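Local coordinates for Trm112p-like protein (Encephalitozoon cuniculi, PDB 3Q87) that probably activates methyltransferases of the translation machinery as a zinc-binding partner, here forming with Mtq2 the complex responsible for methylating termination factor eRF1, at residues A[9-14]-A[105-110]. Sequence-based numbering, arbitrary orientation.
Sequences LKCKRC and CGLIYP. With ZN (zinc ion), chain C.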
# COMPACT_ATOMS: atom_id res chain seq x y z
N LEU A 9 2.19 -5.88 -5.23
CA LEU A 9 1.26 -5.43 -6.25
C LEU A 9 0.68 -6.62 -6.99
O LEU A 9 1.32 -7.65 -7.08
CB LEU A 9 1.95 -4.48 -7.22
CG LEU A 9 2.26 -3.04 -6.79
CD1 LEU A 9 3.30 -2.43 -7.69
CD2 LEU A 9 1.00 -2.20 -6.80
N LYS A 10 -0.52 -6.47 -7.52
CA LYS A 10 -1.09 -7.51 -8.36
C LYS A 10 -1.94 -6.90 -9.47
O LYS A 10 -2.35 -5.74 -9.37
CB LYS A 10 -1.94 -8.47 -7.53
CG LYS A 10 -3.27 -7.87 -7.03
CD LYS A 10 -4.09 -8.92 -6.29
CE LYS A 10 -5.47 -8.42 -5.92
NZ LYS A 10 -6.38 -8.39 -7.09
N CYS A 11 -2.19 -7.67 -10.51
CA CYS A 11 -3.08 -7.23 -11.57
C CYS A 11 -4.47 -7.07 -11.01
O CYS A 11 -4.97 -7.93 -10.28
CB CYS A 11 -3.11 -8.23 -12.72
SG CYS A 11 -4.36 -7.81 -13.95
N LYS A 12 -5.11 -5.96 -11.33
CA LYS A 12 -6.38 -5.65 -10.70
C LYS A 12 -7.55 -6.29 -11.46
O LYS A 12 -8.69 -6.20 -11.03
CB LYS A 12 -6.57 -4.14 -10.59
CG LYS A 12 -6.86 -3.47 -11.93
CD LYS A 12 -7.17 -2.00 -11.74
CE LYS A 12 -7.28 -1.30 -13.09
NZ LYS A 12 -7.53 0.16 -12.88
N ARG A 13 -7.24 -6.93 -12.58
CA ARG A 13 -8.27 -7.53 -13.43
C ARG A 13 -8.30 -9.06 -13.28
O ARG A 13 -9.37 -9.65 -13.10
CB ARG A 13 -8.01 -7.17 -14.89
CG ARG A 13 -8.72 -8.10 -15.86
CD ARG A 13 -8.09 -8.02 -17.23
NE ARG A 13 -8.57 -6.85 -17.94
CZ ARG A 13 -7.89 -6.17 -18.84
NH1 ARG A 13 -6.66 -6.53 -19.18
NH2 ARG A 13 -8.46 -5.12 -19.41
N CYS A 14 -7.13 -9.69 -13.33
CA CYS A 14 -7.04 -11.13 -13.09
C CYS A 14 -7.42 -11.46 -11.64
O CYS A 14 -6.99 -10.78 -10.71
CB CYS A 14 -5.65 -11.66 -13.46
SG CYS A 14 -5.29 -11.51 -15.24
N CYS A 105 -2.89 -11.11 -18.71
CA CYS A 105 -3.87 -10.34 -19.48
C CYS A 105 -3.24 -9.14 -20.19
O CYS A 105 -3.92 -8.46 -20.94
CB CYS A 105 -5.01 -9.88 -18.60
SG CYS A 105 -4.53 -8.49 -17.55
N GLY A 106 -1.95 -8.90 -19.95
CA GLY A 106 -1.27 -7.77 -20.58
C GLY A 106 -1.60 -6.37 -20.07
O GLY A 106 -1.13 -5.39 -20.62
N LEU A 107 -2.43 -6.27 -19.04
CA LEU A 107 -2.71 -4.97 -18.42
C LEU A 107 -1.41 -4.27 -17.99
O LEU A 107 -0.50 -4.90 -17.44
CB LEU A 107 -3.61 -5.14 -17.20
CG LEU A 107 -4.10 -3.86 -16.53
CD1 LEU A 107 -5.19 -3.22 -17.38
CD2 LEU A 107 -4.63 -4.14 -15.13
N ILE A 108 -1.32 -2.97 -18.26
CA ILE A 108 -0.13 -2.19 -17.98
C ILE A 108 -0.35 -1.11 -16.92
O ILE A 108 -1.27 -0.30 -17.05
CB ILE A 108 0.33 -1.41 -19.22
CG1 ILE A 108 0.60 -2.34 -20.41
CG2 ILE A 108 1.54 -0.56 -18.89
CD1 ILE A 108 1.79 -3.19 -20.22
N TYR A 109 0.51 -1.11 -15.91
CA TYR A 109 0.60 -0.04 -14.93
C TYR A 109 1.81 0.84 -15.26
O TYR A 109 2.95 0.45 -15.04
CB TYR A 109 0.79 -0.59 -13.52
CG TYR A 109 -0.31 -1.46 -12.93
CD1 TYR A 109 -1.63 -1.34 -13.33
CD2 TYR A 109 -0.02 -2.36 -11.91
CE1 TYR A 109 -2.62 -2.11 -12.77
CE2 TYR A 109 -1.01 -3.15 -11.33
CZ TYR A 109 -2.30 -3.02 -11.76
OH TYR A 109 -3.27 -3.78 -11.18
N PRO A 110 1.58 2.05 -15.76
CA PRO A 110 2.73 2.92 -15.99
C PRO A 110 3.39 3.28 -14.66
O PRO A 110 2.73 3.32 -13.63
CB PRO A 110 2.10 4.18 -16.60
CG PRO A 110 0.76 3.73 -17.11
CD PRO A 110 0.31 2.68 -16.15
ZN ZN C . -3.93 -9.50 -15.54
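A four-cysteine zinc site joins the loop 9-14 to the turn that leads into strand 108-112: Cys11 and Cys14 of one CxxC pair and Cys105 of the other bind the metal, and Cys102 completes the set. Cys11 SG and Cys105 SG lie 2.4 and 2.3 Å from the zinc ion. Two of the sulfurs also accept N-H groups. Cys11 SG takes the backbone N of Arg13 and that of Cys14, the latter almost straight (176°), while Cys105 SG takes Leu107 N at 3.4 Å. Such bonds probably help to offset the negative charge of the sulfurs. A further donor to Cys105 SG comes from across the contact: Arg13 NH1 meets it at 3.3 Å, with the sulfur close to the guanidinium plane. Arg13 gets there with CG anti to its backbone N (chi1 161°) and a bend at chi3 that carries the chain past Cys105, while NH2 forms a salt bridge with Glu123. Leu107 packs beside the site, its CD1 over one guanidinium face and its CD2 3.9 Å from Cys11 SG and beside CG of Lys12, whose chain crosses it at about a right angle. Two residues on, in the strand, Tyr109 reaches out to the loop. Its hydroxyl donates to Lys10 O (OH to O, 2.8 Å), arriving in the carbonyl plane on a lone pair, and this bond ties the ring edge to the backbone beside Cys11; Tyr109 OH also lies 2.9 Å from Lys12 N. The Lys10 side chain turns to the methyltransferase subunit, where NZ bonds Cys72 O of that chain. Two CxxC pairs brought together around one zinc, the second on a beta hairpin, are characteristic of the zinc beta-ribbon of Trm112-like proteins.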